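Local structure of probable ABC transporter phosphite binding protein PhnD1 (Prochlorococcus marinus str. MIT 9301, 5LQ5) at residues A[119-124]-A[152-157]; A[105-111]-A[196-200]; A[53-59]-A[211-217]. The protein binds inorganic phosphite strongly, and methylphosphonate and phosphate only very weakly, probably as the periplasmic solute-binding component of an ABC transporter. All coordinates share one frame; numbering follows the deposited sequence.

Interaction 1: residues A[119-124]-A[152-157]; sequences FTFGSE and AGFSGS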
# COMPACT_ATOMS: atom_id res chain seq x y z
N PHE A 119 -15.37 13.96 -2.81
CA PHE A 119 -14.01 13.50 -2.43
C PHE A 119 -14.02 11.98 -2.30
O PHE A 119 -14.94 11.40 -1.72
CB PHE A 119 -13.55 14.13 -1.11
CG PHE A 119 -12.15 13.78 -0.75
CD1 PHE A 119 -11.10 14.56 -1.20
CD2 PHE A 119 -11.86 12.63 -0.05
CE1 PHE A 119 -9.77 14.22 -0.93
CE2 PHE A 119 -10.56 12.28 0.24
CZ PHE A 119 -9.51 13.05 -0.21
N THR A 120 -12.99 11.34 -2.86
CA THR A 120 -12.79 9.89 -2.67
C THR A 120 -11.40 9.57 -2.08
O THR A 120 -10.37 10.09 -2.51
CB THR A 120 -13.02 9.07 -3.94
OG1 THR A 120 -13.04 7.66 -3.62
CG2 THR A 120 -11.97 9.33 -5.03
N PHE A 121 -11.41 8.70 -1.10
CA PHE A 121 -10.26 8.01 -0.62
C PHE A 121 -10.05 6.74 -1.46
O PHE A 121 -10.86 6.38 -2.33
CB PHE A 121 -10.50 7.55 0.82
CG PHE A 121 -10.62 8.68 1.83
CD1 PHE A 121 -9.52 9.42 2.22
CD2 PHE A 121 -11.83 8.97 2.39
CE1 PHE A 121 -9.64 10.39 3.19
CE2 PHE A 121 -11.95 9.96 3.33
CZ PHE A 121 -10.87 10.66 3.72
N GLY A 122 -8.95 6.07 -1.20
CA GLY A 122 -8.73 4.70 -1.64
C GLY A 122 -9.48 3.69 -0.78
O GLY A 122 -10.56 3.98 -0.27
N SER A 123 -8.89 2.52 -0.59
CA SER A 123 -9.48 1.54 0.32
C SER A 123 -9.72 2.13 1.69
O SER A 123 -8.91 2.89 2.19
CB SER A 123 -8.59 0.31 0.48
OG SER A 123 -9.09 -0.59 1.50
N GLU A 124 -10.80 1.68 2.33
CA GLU A 124 -11.07 2.09 3.71
C GLU A 124 -9.89 1.77 4.62
O GLU A 124 -9.69 2.45 5.60
CB GLU A 124 -12.29 1.32 4.25
CG GLU A 124 -13.64 1.64 3.57
CD GLU A 124 -13.97 0.81 2.33
OE1 GLU A 124 -13.07 0.16 1.73
OE2 GLU A 124 -15.18 0.82 1.95
N ALA A 152 -17.58 10.41 2.01
CA ALA A 152 -16.46 10.27 1.10
C ALA A 152 -16.58 8.96 0.40
O ALA A 152 -17.06 7.95 0.96
CB ALA A 152 -15.15 10.32 1.86
N GLY A 153 -16.07 8.94 -0.82
CA GLY A 153 -15.93 7.65 -1.53
C GLY A 153 -14.72 6.84 -0.98
O GLY A 153 -13.81 7.41 -0.35
N PHE A 154 -14.75 5.54 -1.20
CA PHE A 154 -13.64 4.61 -0.94
C PHE A 154 -13.50 3.77 -2.20
O PHE A 154 -14.30 2.89 -2.47
CB PHE A 154 -13.87 3.77 0.30
CG PHE A 154 -14.07 4.59 1.55
CD1 PHE A 154 -13.01 5.08 2.27
CD2 PHE A 154 -15.36 4.88 2.02
CE1 PHE A 154 -13.18 5.82 3.41
CE2 PHE A 154 -15.52 5.62 3.17
CZ PHE A 154 -14.45 6.11 3.86
N SER A 155 -12.46 4.06 -2.97
CA SER A 155 -12.31 3.49 -4.30
C SER A 155 -11.76 2.07 -4.27
O SER A 155 -11.92 1.34 -5.23
CB SER A 155 -11.33 4.35 -5.12
OG SER A 155 -10.02 4.08 -4.69
N GLY A 156 -11.07 1.72 -3.19
CA GLY A 156 -10.40 0.43 -3.06
C GLY A 156 -8.98 0.28 -3.54
O GLY A 156 -8.31 -0.70 -3.23
N SER A 157 -8.51 1.23 -4.32
CA SER A 157 -7.13 1.12 -4.82
C SER A 157 -6.65 2.48 -5.30
O SER A 157 -7.44 3.36 -5.64
CB SER A 157 -7.01 0.11 -5.96
OG SER A 157 -7.14 0.70 -7.26
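Phe121 O takes two donors at once: Ser155 N reaches it from across the strands at 2.9 Å, and Thr120 OG1 comes from its own strand onto a lone pair. The threonine hydroxyl is turned there by its first torsion, which sets Thr120 OG1 opposite the backbone N (chi1 -170°) and also leaves it 3.2 Å from Gly153 C. A CB at Gly153 would probably run into Thr120 OG1, which is consistent with a glycine at this position. Two further bonds complete the parallel ladder, Gly153 N to Phe119 O and Phe121 N to Gly153 O, the latter 2.8 Å long with its donor well above the carbonyl plane. On the other face of the sheet, the rings of Phe121 and Phe154 lie side by side and point the same way, their planes 17° apart but slid so far that they barely overlap; CD2 of Phe121 meets CE1 of Phe154 at 3.6 Å. Ala152 CB fills in beside Phe121 CE2. Glu124 bends at chi2 and lays its CG over one face of the Phe154 ring, 3.9 Å from the centroid, while Gly122 O sits at that ring's edge. The two strands and helix 127-139 form a beta-alpha-beta unit. Phe121 packs against Pro133 and Leu137 of that helix, Thr120 and Ser155 turn to helix 158-167, and strand 172-176 continues the sheet beyond 119-121.

Interaction 2: residues A[105-111]-A[196-200]; sequences ISNIKGL and LFWIT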
# COMPACT_ATOMS: atom_id res chain seq x y z
N ILE A 105 -1.75 23.94 -3.19
CA ILE A 105 -1.45 24.48 -1.86
C ILE A 105 -0.07 24.03 -1.38
O ILE A 105 0.49 23.03 -1.86
CB ILE A 105 -2.55 24.16 -0.83
CG1 ILE A 105 -2.77 22.63 -0.72
CG2 ILE A 105 -3.85 24.86 -1.19
CD1 ILE A 105 -3.50 22.22 0.52
N SER A 106 0.48 24.82 -0.47
CA SER A 106 1.85 24.62 0.09
C SER A 106 1.84 24.58 1.62
O SER A 106 2.88 24.63 2.26
CB SER A 106 2.79 25.73 -0.39
OG SER A 106 2.23 27.00 -0.09
N ASN A 107 0.64 24.48 2.18
CA ASN A 107 0.44 24.37 3.62
C ASN A 107 -0.79 23.50 3.88
O ASN A 107 -1.78 23.59 3.15
CB ASN A 107 0.22 25.73 4.27
CG ASN A 107 0.15 25.65 5.78
OD1 ASN A 107 -0.95 25.66 6.36
ND2 ASN A 107 1.30 25.54 6.42
N ILE A 108 -0.72 22.68 4.93
CA ILE A 108 -1.83 21.78 5.30
C ILE A 108 -3.20 22.48 5.47
O ILE A 108 -4.24 21.91 5.17
CB ILE A 108 -1.50 20.96 6.59
CG1 ILE A 108 -2.51 19.83 6.82
CG2 ILE A 108 -1.44 21.85 7.82
CD1 ILE A 108 -2.08 18.86 7.89
N LYS A 109 -3.19 23.72 5.96
CA LYS A 109 -4.46 24.46 6.21
C LYS A 109 -5.30 24.71 4.93
O LYS A 109 -6.54 24.86 4.99
CB LYS A 109 -4.19 25.79 6.93
CG LYS A 109 -3.52 25.67 8.29
CD LYS A 109 -4.49 25.47 9.44
CE LYS A 109 -3.82 25.81 10.77
NZ LYS A 109 -4.76 25.72 11.92
N GLY A 110 -4.61 24.68 3.79
CA GLY A 110 -5.22 24.79 2.45
C GLY A 110 -6.18 23.65 2.09
O GLY A 110 -6.99 23.74 1.16
N LEU A 111 -6.08 22.55 2.83
CA LEU A 111 -7.03 21.44 2.63
C LEU A 111 -8.49 21.83 2.88
O LEU A 111 -9.39 21.17 2.41
CB LEU A 111 -6.68 20.22 3.50
CG LEU A 111 -5.41 19.48 3.14
CD1 LEU A 111 -5.17 18.39 4.20
CD2 LEU A 111 -5.45 18.88 1.74
N LEU A 196 -1.84 17.80 -9.44
CA LEU A 196 -1.36 17.69 -8.05
C LEU A 196 -1.81 18.90 -7.25
O LEU A 196 -1.55 20.06 -7.63
CB LEU A 196 0.17 17.53 -7.98
CG LEU A 196 0.81 17.53 -6.59
CD1 LEU A 196 0.46 16.23 -5.87
CD2 LEU A 196 2.32 17.72 -6.64
N PHE A 197 -2.41 18.61 -6.10
CA PHE A 197 -2.96 19.61 -5.16
C PHE A 197 -2.09 19.82 -3.94
O PHE A 197 -1.81 20.97 -3.57
CB PHE A 197 -4.42 19.29 -4.78
CG PHE A 197 -5.08 20.33 -3.89
CD1 PHE A 197 -5.42 21.58 -4.38
CD2 PHE A 197 -5.38 20.05 -2.57
CE1 PHE A 197 -6.02 22.52 -3.56
CE2 PHE A 197 -6.01 20.97 -1.76
CZ PHE A 197 -6.30 22.25 -2.26
N TRP A 198 -1.67 18.73 -3.32
CA TRP A 198 -0.83 18.77 -2.11
C TRP A 198 -0.06 17.48 -1.91
O TRP A 198 -0.58 16.40 -2.20
CB TRP A 198 -1.66 19.11 -0.86
CG TRP A 198 -0.90 19.44 0.36
CD1 TRP A 198 -0.02 20.48 0.51
CD2 TRP A 198 -0.99 18.81 1.65
NE1 TRP A 198 0.48 20.51 1.77
CE2 TRP A 198 -0.10 19.50 2.51
CE3 TRP A 198 -1.71 17.72 2.16
CZ2 TRP A 198 0.08 19.15 3.84
CZ3 TRP A 198 -1.53 17.38 3.50
CH2 TRP A 198 -0.62 18.07 4.31
N ILE A 199 1.17 17.62 -1.43
CA ILE A 199 2.01 16.50 -0.98
C ILE A 199 2.05 16.52 0.56
O ILE A 199 2.34 17.54 1.17
CB ILE A 199 3.44 16.52 -1.56
CG1 ILE A 199 3.42 16.50 -3.09
CG2 ILE A 199 4.27 15.38 -1.00
CD1 ILE A 199 4.75 16.92 -3.71
N THR A 200 1.76 15.38 1.17
CA THR A 200 1.71 15.27 2.63
C THR A 200 3.07 15.14 3.31
O THR A 200 4.07 14.80 2.65
CB THR A 200 0.88 14.04 3.08
OG1 THR A 200 1.60 12.80 2.84
CG2 THR A 200 -0.52 14.00 2.36
O HOH W 1 3.05 21.70 2.37
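The Trp198 indole is held between backbone and side chains: Ile108 CA stands over one face toward the rim, Thr200 CA over the opposite face, and Ile105 O lies in plane at the edge, 3.5 Å from Trp198 CD1. Ile105 CD1 also sits over the five-membered ring, 4.1 Å from its centroid. Around the six-membered ring, Ile108 CG1 touches Trp198 CH2 at 3.6 Å and Leu111 CD1 meets CZ3 of the same ring, the leucine crossing the indole at about a right angle. The neighbouring Phe197 ring has Ile105 CG1 over a face, 4.0 Å from its centroid, with Gly110 O and Leu111 CD2 at its edge. Ile105 reaches both rings because CG1 is tucked between its backbone N and carbonyl carbon (chi1 57°), carrying CD1 into the angle between them. A nearly straight bond from Ile105 N to Phe197 O, 3.0 Å long, ties the backbones together. The indole N-H is satisfied by a water 2.9 Å from Trp198 NE1, which in turn makes a weak bond to Ser106 O. Within 105-111, Asn107 OD1 accepts from Lys109 N, an Asx turn leading into the 3-10 segment that brings up Ile108 and Leu111. In 194-199, one of the sheet's two outermost strands, Phe197 and Trp198 both pair with Phe94 of strand 92-97, a classic beta bulge, consistent with two consecutive aromatics turning to the same loop.

Interaction 3: residues A[53-59]-A[211-217]; sequences FRTKDLD and QGDLENR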
# COMPACT_ATOMS: atom_id res chain seq x y z
N PHE A 53 -4.32 -13.97 5.45
CA PHE A 53 -3.10 -14.15 6.27
C PHE A 53 -3.50 -14.83 7.58
O PHE A 53 -2.88 -15.82 7.97
CB PHE A 53 -2.38 -12.83 6.49
CG PHE A 53 -1.04 -12.97 7.14
CD1 PHE A 53 0.08 -13.34 6.40
CD2 PHE A 53 -0.90 -12.81 8.49
CE1 PHE A 53 1.31 -13.49 7.02
CE2 PHE A 53 0.31 -12.98 9.12
CZ PHE A 53 1.42 -13.34 8.38
N ARG A 54 -4.55 -14.31 8.24
CA ARG A 54 -5.02 -14.88 9.50
C ARG A 54 -5.39 -16.37 9.36
O ARG A 54 -5.05 -17.16 10.27
CB ARG A 54 -6.21 -14.09 10.05
CG ARG A 54 -6.72 -14.62 11.39
CD ARG A 54 -7.99 -13.92 11.83
NE ARG A 54 -9.11 -14.08 10.90
CZ ARG A 54 -9.93 -15.13 10.83
NH1 ARG A 54 -9.78 -16.20 11.62
NH2 ARG A 54 -10.91 -15.10 9.94
N THR A 55 -6.04 -16.75 8.25
CA THR A 55 -6.46 -18.16 8.03
C THR A 55 -5.36 -19.06 7.43
O THR A 55 -5.59 -20.22 7.14
CB THR A 55 -7.71 -18.28 7.14
OG1 THR A 55 -7.43 -17.72 5.86
CG2 THR A 55 -8.88 -17.58 7.80
N LYS A 56 -4.20 -18.48 7.17
CA LYS A 56 -3.02 -19.23 6.65
C LYS A 56 -3.20 -19.67 5.19
O LYS A 56 -2.51 -20.57 4.69
CB LYS A 56 -2.62 -20.39 7.57
CG LYS A 56 -2.38 -19.88 9.00
CD LYS A 56 -1.51 -20.80 9.84
CE LYS A 56 -1.59 -20.41 11.31
NZ LYS A 56 -1.21 -18.99 11.60
N ASP A 57 -4.09 -19.00 4.49
CA ASP A 57 -4.20 -19.13 3.04
C ASP A 57 -3.07 -18.40 2.33
O ASP A 57 -2.82 -18.66 1.17
CB ASP A 57 -5.55 -18.61 2.53
CG ASP A 57 -6.71 -19.55 2.85
OD1 ASP A 57 -7.41 -19.93 1.90
OD2 ASP A 57 -6.94 -19.92 4.02
N LEU A 58 -2.44 -17.46 3.06
CA LEU A 58 -1.30 -16.67 2.58
C LEU A 58 -0.15 -16.72 3.60
O LEU A 58 -0.36 -16.59 4.79
CB LEU A 58 -1.72 -15.21 2.34
CG LEU A 58 -2.88 -14.97 1.39
CD1 LEU A 58 -3.29 -13.50 1.45
CD2 LEU A 58 -2.55 -15.38 -0.04
N ASP A 59 1.07 -16.94 3.10
CA ASP A 59 2.25 -17.09 3.95
C ASP A 59 3.17 -15.89 4.07
O ASP A 59 3.81 -15.71 5.09
CB ASP A 59 3.12 -18.24 3.43
CG ASP A 59 2.40 -19.57 3.48
OD1 ASP A 59 1.74 -19.85 4.51
OD2 ASP A 59 2.52 -20.32 2.48
N GLN A 211 4.35 -15.53 7.99
CA GLN A 211 3.87 -16.42 9.05
C GLN A 211 5.04 -16.79 9.96
O GLN A 211 6.19 -16.93 9.51
CB GLN A 211 3.23 -17.70 8.51
CG GLN A 211 2.00 -17.50 7.66
CD GLN A 211 0.76 -17.08 8.42
OE1 GLN A 211 0.72 -17.09 9.64
NE2 GLN A 211 -0.26 -16.70 7.69
N GLY A 212 4.69 -17.02 11.21
CA GLY A 212 5.65 -17.40 12.25
C GLY A 212 6.00 -18.86 12.27
O GLY A 212 6.93 -19.25 12.97
N ASP A 213 5.27 -19.67 11.52
CA ASP A 213 5.44 -21.14 11.58
C ASP A 213 6.09 -21.81 10.39
O ASP A 213 5.94 -23.03 10.18
CB ASP A 213 4.10 -21.82 11.86
CG ASP A 213 3.04 -21.51 10.80
OD1 ASP A 213 3.33 -21.39 9.58
OD2 ASP A 213 1.87 -21.38 11.20
N LEU A 214 6.81 -21.03 9.61
CA LEU A 214 7.33 -21.56 8.36
C LEU A 214 8.32 -22.71 8.53
O LEU A 214 8.34 -23.61 7.69
CB LEU A 214 7.89 -20.45 7.48
CG LEU A 214 6.80 -19.44 7.07
CD1 LEU A 214 7.43 -18.38 6.19
CD2 LEU A 214 5.61 -20.07 6.34
N GLU A 215 9.09 -22.68 9.61
CA GLU A 215 10.07 -23.76 9.92
C GLU A 215 9.47 -25.15 9.99
O GLU A 215 10.09 -26.11 9.53
CB GLU A 215 10.81 -23.50 11.21
CG GLU A 215 12.11 -22.77 10.99
CD GLU A 215 11.90 -21.28 10.93
OE1 GLU A 215 11.10 -20.77 11.73
OE2 GLU A 215 12.52 -20.61 10.08
N ASN A 216 8.27 -25.26 10.55
CA ASN A 216 7.60 -26.58 10.63
C ASN A 216 7.26 -27.19 9.27
O ASN A 216 7.17 -28.39 9.14
CB ASN A 216 6.34 -26.50 11.46
CG ASN A 216 6.59 -25.97 12.86
OD1 ASN A 216 7.61 -26.28 13.48
ND2 ASN A 216 5.65 -25.18 13.36
N ARG A 217 7.06 -26.34 8.27
CA ARG A 217 6.75 -26.81 6.91
C ARG A 217 7.96 -26.87 6.00
O ARG A 217 8.03 -27.73 5.12
CB ARG A 217 5.72 -25.91 6.25
CG ARG A 217 4.39 -25.86 6.95
CD ARG A 217 3.77 -24.49 6.75
NE ARG A 217 3.54 -24.24 5.34
CZ ARG A 217 3.06 -23.09 4.87
NH1 ARG A 217 2.78 -22.09 5.71
NH2 ARG A 217 2.89 -22.95 3.57
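Gln211 fills the tight centre of this contact, its amide stacked on the Phe53 ring with the planes 12° apart and NE2 3.5 Å above the ring's centre. Both N-H groups of that nitrogen are used, and both acceptors lie in the amide plane: Phe53 O at 2.8 Å from Gln211 NE2 and Leu58 O at 2.9 Å from the same nitrogen, the second bond nearly straight at 170°. The chain bends at chi2 (-73°) to bring the amide back against the Phe53 ring and the loop carbonyls, while Gln211 N bonds to Asp59 O. With only an alanine at Gln211, Phe53 O and Leu58 O would probably lose their side-chain donor and a gap would be likely to open over the phenylalanine ring. The loop so gripped begins with a Schellman motif at the end of helix 46-54: Lys56 takes positive phi, and its N bonds back to Phe53 O, so this carbonyl serves two donors where the chain turns toward strand 60-63. Further along, Asp59 and Arg217 make an end-on salt bridge, NH1 to OD1 at 2.7 Å and NH2 to OD2 at 2.9 Å, with the guanidinium coming from above the carboxylate plane. Lys7 N also bonds Asp59 OD2, and Pro3 O takes the NE of Arg217. The solvent side is looser. There the exposed Lys56 curls at chi4 to give Gln211 OE1 only a weak bond from NZ, 3.3 Å long, and its salt bridge from NZ to Asp213 OD2 is a long 3.9 Å.

Along the chain the contacts are nested: interaction 1 falls inside the loop closed by interaction 2, and both fall inside the one closed by interaction 3. Interactions 1 and 2 belong to the same five-stranded sheet, at its two outermost strands, 153-154 and 194-199; their centres are 19 Å apart and they do not touch. Interaction 3 lies by the other sheet, beside strands 60-63 and 207-210, about 30 Å from interaction 1 and 41 Å from interaction 2, centre to centre. Two sheets with phosphite between them fit the two-lobed periplasmic binding protein fold. Interaction 1 comes nearest the ligand, the Ser123 side chain lying about 6 Å from the phosphite.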